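NTF2 fold protein loop-helix-loop design NT-9 (Synthetic construct, PDB 6W90) is a de novo designed NTF2-like fold whose interior pocket holds a phospholipid in the crystal, with no natural function assigned. Local coordinates at residues E14-L19 with D25-A30. Residues are numbered along the deposited sequence; the frame is centred on the assembly and turned at random. Where two conformers were deposited one is given.
Sequences EEYIRL and DQFKKA. With 3PE (1,2-Distearoyl-sn-glycerophosphoethanolamine), chain B.
Leu19 and Phe27 meet at the closest backbone approach of residues 14-19 and 25-30, and their contact illustrates how the two helices of a designed hairpin can be joined by mainly apolar packing. CB of Leu19 lies 3.9 Å from CB of Phe27 and near the plane of the phenyl ring, at its edge. The Phe27 ring leaves its helix anti to the backbone N (chi1 168°), a torsion that carries it along the flank of helix 6-22. There Phe27 CD1 comes 3.4 Å from Tyr16 O, and Phe27 CZ lies 3.7 Å from C2F of the phospholipid. Tyr16 reaches across in return: CD1 of Phe27 stands at the edge of the tyrosine ring, 4.2 Å from Tyr16 CD1, while Tyr16 CE1 is 3.8 Å from the methyl CB of Ala30. Beyond it the phenol OH lies 3.5 Å from Ala30 O. The segment axes approach to 8.9 Å at 136° between their directions, roughly antiparallel. Leu58 and Met61 of helix 54-64 also touch Phe27, and Ile17 CG1 packs 3.8 Å from lipid carbon C3B. On a solvent-exposed flank of helix 6-22, Arg18 grips Glu15 side-on through NE and NH2, one nitrogen to each carboxylate oxygen. No charged group touches the other segment; a largely apolar surface, with a phenol and carbonyls, joins the helices and continues through Phe27 into the lipid pocket wall.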
ATOM      1  N   GLU A  14       2.291  -6.045   8.483  1.00 20.42           N
ATOM      2  CA  GLU A  14       2.729  -7.424   8.277  1.00 19.61           C
ATOM      3  C   GLU A  14       1.536  -8.329   8.027  1.00 21.98           C
ATOM      4  O   GLU A  14       1.597  -9.244   7.195  1.00 19.96           O
ATOM      5  CB  GLU A  14       3.569  -7.904   9.471  1.00 24.69           C
ATOM      6  CG  GLU A  14       5.050  -7.445   9.313  1.00 33.07           C
ATOM      7  CD  GLU A  14       5.915  -7.432  10.583  1.00 44.78           C
ATOM      8  OE1 GLU A  14       5.441  -7.837  11.664  1.00 42.85           O
ATOM      9  OE2 GLU A  14       7.095  -6.998  10.475  1.00 50.73           O
ATOM     10  N   GLU A  15       0.433  -8.070   8.707  1.00 21.65           N
ATOM     11  CA  GLU A  15      -0.743  -8.896   8.502  1.00 21.59           C
ATOM     12  C   GLU A  15      -1.317  -8.701   7.106  1.00 19.66           C
ATOM     13  O   GLU A  15      -1.774  -9.656   6.477  1.00 20.57           O
ATOM     14  CB  GLU A  15      -1.786  -8.594   9.571  1.00 26.11           C
ATOM     15  CG  GLU A  15      -3.079  -9.487   9.431  1.00 33.70           C
ATOM     16  CD  GLU A  15      -2.860 -11.046   9.391  1.00 41.17           C
ATOM     17  OE1 GLU A  15      -1.755 -11.578   9.708  1.00 36.93           O
ATOM     18  OE2 GLU A  15      -3.842 -11.764   9.041  1.00 40.36           O
ATOM     19  N   TYR A  16      -1.340  -7.466   6.608  1.00 19.03           N
ATOM     20  CA  TYR A  16      -1.872  -7.264   5.271  1.00 19.26           C
ATOM     21  C   TYR A  16      -0.953  -7.863   4.227  1.00 19.58           C
ATOM     22  O   TYR A  16      -1.422  -8.427   3.231  1.00 19.90           O
ATOM     23  CB  TYR A  16      -2.131  -5.765   5.027  1.00 19.61           C
ATOM     24  CG  TYR A  16      -3.478  -5.377   5.580  1.00 21.23           C
ATOM     25  CD1 TYR A  16      -4.633  -5.515   4.831  1.00 19.86           C
ATOM     26  CD2 TYR A  16      -3.607  -4.921   6.872  1.00 21.58           C
ATOM     27  CE1 TYR A  16      -5.879  -5.205   5.358  1.00 20.23           C
ATOM     28  CE2 TYR A  16      -4.856  -4.602   7.397  1.00 24.08           C
ATOM     29  CZ  TYR A  16      -5.977  -4.755   6.633  1.00 24.86           C
ATOM     30  OH  TYR A  16      -7.207  -4.460   7.181  1.00 26.32           O
ATOM     31  N   ILE A  17       0.356  -7.759   4.431  1.00 20.25           N
ATOM     32  CA  ILE A  17       1.260  -8.447   3.515  1.00 20.47           C
ATOM     33  C   ILE A  17       1.000  -9.944   3.543  1.00 20.10           C
ATOM     34  O   ILE A  17       0.975 -10.606   2.497  1.00 19.99           O
ATOM     35  CB  ILE A  17       2.728  -8.138   3.840  1.00 20.18           C
ATOM     36  CG1 ILE A  17       2.995  -6.664   3.613  1.00 22.62           C
ATOM     37  CG2 ILE A  17       3.604  -9.080   3.003  1.00 20.63           C
ATOM     38  CD1 ILE A  17       4.314  -6.275   4.205  1.00 25.45           C
ATOM     39  N   ARG A  18       0.801 -10.501   4.734  1.00 20.00           N
ATOM     40  CA  ARG A  18       0.568 -11.935   4.830  1.00 20.23           C
ATOM     41  C   ARG A  18      -0.695 -12.329   4.092  1.00 21.98           C
ATOM     42  O   ARG A  18      -0.727 -13.342   3.394  1.00 22.02           O
ATOM     43  CB  ARG A  18       0.459 -12.367   6.279  1.00 20.75           C
ATOM     44  CG  ARG A  18       0.337 -13.892   6.405  1.00 25.18           C
ATOM     45  CD  ARG A  18       0.321 -14.325   7.908  1.00 30.74           C
ATOM     46  NE  ARG A  18      -1.038 -14.151   8.396  1.00 30.70           N
ATOM     47  CZ  ARG A  18      -2.003 -15.052   8.229  1.00 31.44           C
ATOM     48  NH1 ARG A  18      -1.730 -16.227   7.662  1.00 30.44           N
ATOM     49  NH2 ARG A  18      -3.236 -14.784   8.635  1.00 38.40           N
ATOM     50  N   LEU A  19      -1.752 -11.541   4.231  1.00 20.82           N
ATOM     51  CA  LEU A  19      -2.996 -11.857   3.541  1.00 22.64           C
ATOM     52  C   LEU A  19      -2.811 -11.827   2.036  1.00 21.30           C
ATOM     53  O   LEU A  19      -3.406 -12.620   1.296  1.00 24.00           O
ATOM     54  CB  LEU A  19      -4.082 -10.861   3.920  1.00 23.54           C
ATOM     55  CG  LEU A  19      -4.583 -11.066   5.334  1.00 25.73           C
ATOM     56  CD1 LEU A  19      -5.600  -9.947   5.643  1.00 26.00           C
ATOM     57  CD2 LEU A  19      -5.212 -12.414   5.590  1.00 29.81           C
ATOM     58  N   ASP A  25      -8.172 -12.931  -1.616  1.00 34.07           N
ATOM     59  CA  ASP A  25      -9.543 -12.442  -1.622  1.00 33.20           C
ATOM     60  C   ASP A  25      -9.870 -11.771  -0.294  1.00 34.57           C
ATOM     61  O   ASP A  25     -10.583 -10.765  -0.267  1.00 38.14           O
ATOM     62  CB  ASP A  25     -10.504 -13.585  -1.932  1.00 40.95           C
ATOM     63  CG  ASP A  25     -10.547 -13.923  -3.421  1.00 56.24           C
ATOM     64  OD1 ASP A  25     -10.041 -13.126  -4.243  1.00 60.94           O
ATOM     65  OD2 ASP A  25     -11.096 -14.988  -3.775  1.00 63.79           O
ATOM     66  N   GLN A  26      -9.331 -12.301   0.813  1.00 30.42           N
ATOM     67  CA  GLN A  26      -9.489 -11.664   2.120  1.00 29.17           C
ATOM     68  C   GLN A  26      -8.670 -10.376   2.214  1.00 26.94           C
ATOM     69  O   GLN A  26      -9.073  -9.416   2.884  1.00 28.50           O
ATOM     70  CB  GLN A  26      -9.057 -12.641   3.220  1.00 33.64           C
ATOM     71  CG  GLN A  26      -9.355 -12.189   4.638  1.00 42.19           C
ATOM     72  CD  GLN A  26      -9.005 -13.256   5.681  1.00 58.18           C
ATOM     73  OE1 GLN A  26      -8.993 -14.459   5.392  1.00 62.32           O
ATOM     74  NE2 GLN A  26      -8.708 -12.812   6.899  1.00 62.92           N
ATOM     75  N   PHE A  27      -7.491 -10.360   1.600  1.00 25.93           N
ATOM     76  CA  PHE A  27      -6.724  -9.125   1.499  1.00 22.45           C
ATOM     77  C   PHE A  27      -7.600  -8.022   0.917  1.00 25.70           C
ATOM     78  O   PHE A  27      -7.677  -6.916   1.459  1.00 22.96           O
ATOM     79  CB  PHE A  27      -5.455  -9.354   0.642  1.00 21.23           C
ATOM     80  CG  PHE A  27      -4.762  -8.081   0.254  1.00 23.05           C
ATOM     81  CD1 PHE A  27      -3.896  -7.471   1.140  1.00 23.36           C
ATOM     82  CD2 PHE A  27      -4.977  -7.500  -0.982  1.00 25.09           C
ATOM     83  CE1 PHE A  27      -3.257  -6.289   0.818  1.00 26.24           C
ATOM     84  CE2 PHE A  27      -4.378  -6.279  -1.311  1.00 25.46           C
ATOM     85  CZ  PHE A  27      -3.501  -5.680  -0.416  1.00 24.64           C
ATOM     86  N   LYS A  28      -8.264  -8.309  -0.196  0.53 27.24           N
ATOM     87  CA  LYS A  28      -9.032  -7.266  -0.862  0.53 29.06           C
ATOM     88  C   LYS A  28     -10.237  -6.846  -0.034  0.53 29.42           C
ATOM     89  O   LYS A  28     -10.548  -5.655   0.058  0.53 31.10           O
ATOM     90  CB  LYS A  28      -9.466  -7.752  -2.242  0.53 32.84           C
ATOM     91  CG  LYS A  28     -10.411  -6.832  -2.973  0.53 36.02           C
ATOM     92  CD  LYS A  28     -10.456  -7.232  -4.421  0.53 34.91           C
ATOM     93  CE  LYS A  28     -11.547  -6.535  -5.153  0.53 37.85           C
ATOM     94  NZ  LYS A  28     -11.420  -6.866  -6.603  0.53 42.02           N
ATOM     95  N   LYS A  29     -10.940  -7.809   0.561  1.00 29.54           N
ATOM     96  CA  LYS A  29     -12.105  -7.481   1.367  1.00 32.79           C
ATOM     97  C   LYS A  29     -11.681  -6.689   2.588  1.00 32.17           C
ATOM     98  O   LYS A  29     -12.240  -5.628   2.892  1.00 32.70           O
ATOM     99  CB  LYS A  29     -12.831  -8.774   1.736  1.00 41.35           C
ATOM    100  CG  LYS A  29     -14.159  -8.590   2.442  1.00 56.08           C
ATOM    101  CD  LYS A  29     -14.829  -9.937   2.772  1.00 69.98           C
ATOM    102  CE  LYS A  29     -16.008  -9.761   3.734  1.00 77.36           C
ATOM    103  NZ  LYS A  29     -15.568  -9.180   5.046  1.00 78.88           N
ATOM    104  N   ALA A  30     -10.637  -7.147   3.258  1.00 26.60           N
ATOM    105  CA  ALA A  30     -10.184  -6.436   4.436  1.00 24.04           C
ATOM    106  C   ALA A  30      -9.653  -5.057   4.082  1.00 24.82           C
ATOM    107  O   ALA A  30      -9.841  -4.100   4.843  1.00 28.60           O
ATOM    108  CB  ALA A  30      -9.111  -7.242   5.158  1.00 25.79           C
TER
HETATM  109  P   3PE B 201      12.120   1.491  -6.830  1.00 33.40           P
HETATM  110  N   3PE B 201      11.338   5.730  -6.065  1.00 78.91           N
HETATM  111  O11 3PE B 201      10.594   0.939  -6.549  1.00 44.36           O
HETATM  112  O12 3PE B 201      13.072   0.899  -5.824  1.00 30.56           O
HETATM  113  O13 3PE B 201      12.136   3.131  -6.562  1.00 43.90           O
HETATM  114  O14 3PE B 201      12.573   1.269  -8.273  1.00 31.72           O
HETATM  115  C11 3PE B 201      12.077   3.605  -5.241  1.00 61.76           C
HETATM  116  C12 3PE B 201      12.341   5.106  -5.225  1.00 72.87           C
HETATM  117  C1  3PE B 201       9.591   1.347  -7.440  1.00 63.06           C
HETATM  118  C2  3PE B 201       8.275   0.600  -7.172  1.00 71.51           C
HETATM  119  C3  3PE B 201       8.113   0.554  -5.650  1.00 71.30           C
HETATM  120  O31 3PE B 201       6.809   0.211  -5.285  1.00 67.92           O
HETATM  121  O32 3PE B 201       7.223  -1.832  -6.110  1.00 70.42           O
HETATM  122  C31 3PE B 201       6.436  -1.091  -5.637  1.00 65.63           C
HETATM  123  C32 3PE B 201       4.998  -1.539  -5.405  1.00 58.17           C
HETATM  124  C33 3PE B 201       4.823  -3.055  -5.438  1.00 51.56           C
HETATM  125  C34 3PE B 201       3.719  -3.376  -4.432  1.00 48.90           C
HETATM  126  C35 3PE B 201       3.125  -4.763  -4.642  1.00 50.96           C
HETATM  127  C36 3PE B 201       3.465  -5.636  -3.430  1.00 56.99           C
HETATM  128  C37 3PE B 201       2.567  -5.329  -2.224  1.00 62.12           C
HETATM  129  C38 3PE B 201       3.070  -4.152  -1.378  1.00 61.84           C
HETATM  130  C39 3PE B 201       2.735  -4.324   0.111  1.00 59.02           C
HETATM  131  C3A 3PE B 201       1.230  -4.208   0.386  1.00 56.09           C
HETATM  132  C3B 3PE B 201       0.930  -4.023   1.878  1.00 54.86           C
HETATM  133  C3C 3PE B 201       0.589  -2.560   2.173  1.00 54.50           C
HETATM  134  C3D 3PE B 201      -0.015  -2.393   3.568  1.00 55.47           C
HETATM  135  C3E 3PE B 201      -0.141  -0.897   3.881  1.00 59.30           C
HETATM  136  C3F 3PE B 201      -0.301  -0.669   5.390  1.00 68.83           C
HETATM  137  C3G 3PE B 201      -0.349   0.831   5.709  1.00 75.69           C
HETATM  138  C3H 3PE B 201       0.138   1.175   7.124  1.00 79.83           C
HETATM  139  C3I 3PE B 201      -0.907   0.902   8.210  1.00 79.67           C
HETATM  140  O21 3PE B 201       7.230   1.307  -7.776  1.00 73.70           O
HETATM  141  O22 3PE B 201       6.642  -0.401  -9.156  1.00 72.47           O
HETATM  142  C21 3PE B 201       6.485   0.737  -8.835  1.00 69.83           C
HETATM  143  C22 3PE B 201       5.465   1.633  -9.565  1.00 59.07           C
HETATM  144  C23 3PE B 201       4.005   1.223  -9.313  1.00 51.97           C
HETATM  145  C24 3PE B 201       3.509   1.604  -7.913  1.00 45.45           C
HETATM  146  C25 3PE B 201       2.105   1.048  -7.620  1.00 44.62           C
HETATM  147  C26 3PE B 201       1.927   1.025  -6.100  1.00 47.22           C
HETATM  148  C27 3PE B 201       0.648   0.317  -5.649  1.00 47.37           C
HETATM  149  C28 3PE B 201       0.582   0.237  -4.115  1.00 46.08           C
HETATM  150  C29 3PE B 201       0.045   1.497  -3.408  1.00 48.42           C
HETATM  151  C2A 3PE B 201      -0.278   1.222  -1.926  1.00 47.53           C
HETATM  152  C2B 3PE B 201      -1.766   1.001  -1.653  1.00 44.68           C
HETATM  153  C2C 3PE B 201      -1.983   0.308  -0.303  1.00 43.81           C
HETATM  154  C2D 3PE B 201      -3.245  -0.548  -0.386  1.00 43.45           C
HETATM  155  C2E 3PE B 201      -3.656  -1.118   0.965  1.00 43.78           C
HETATM  156  C2F 3PE B 201      -2.914  -2.420   1.253  1.00 45.98           C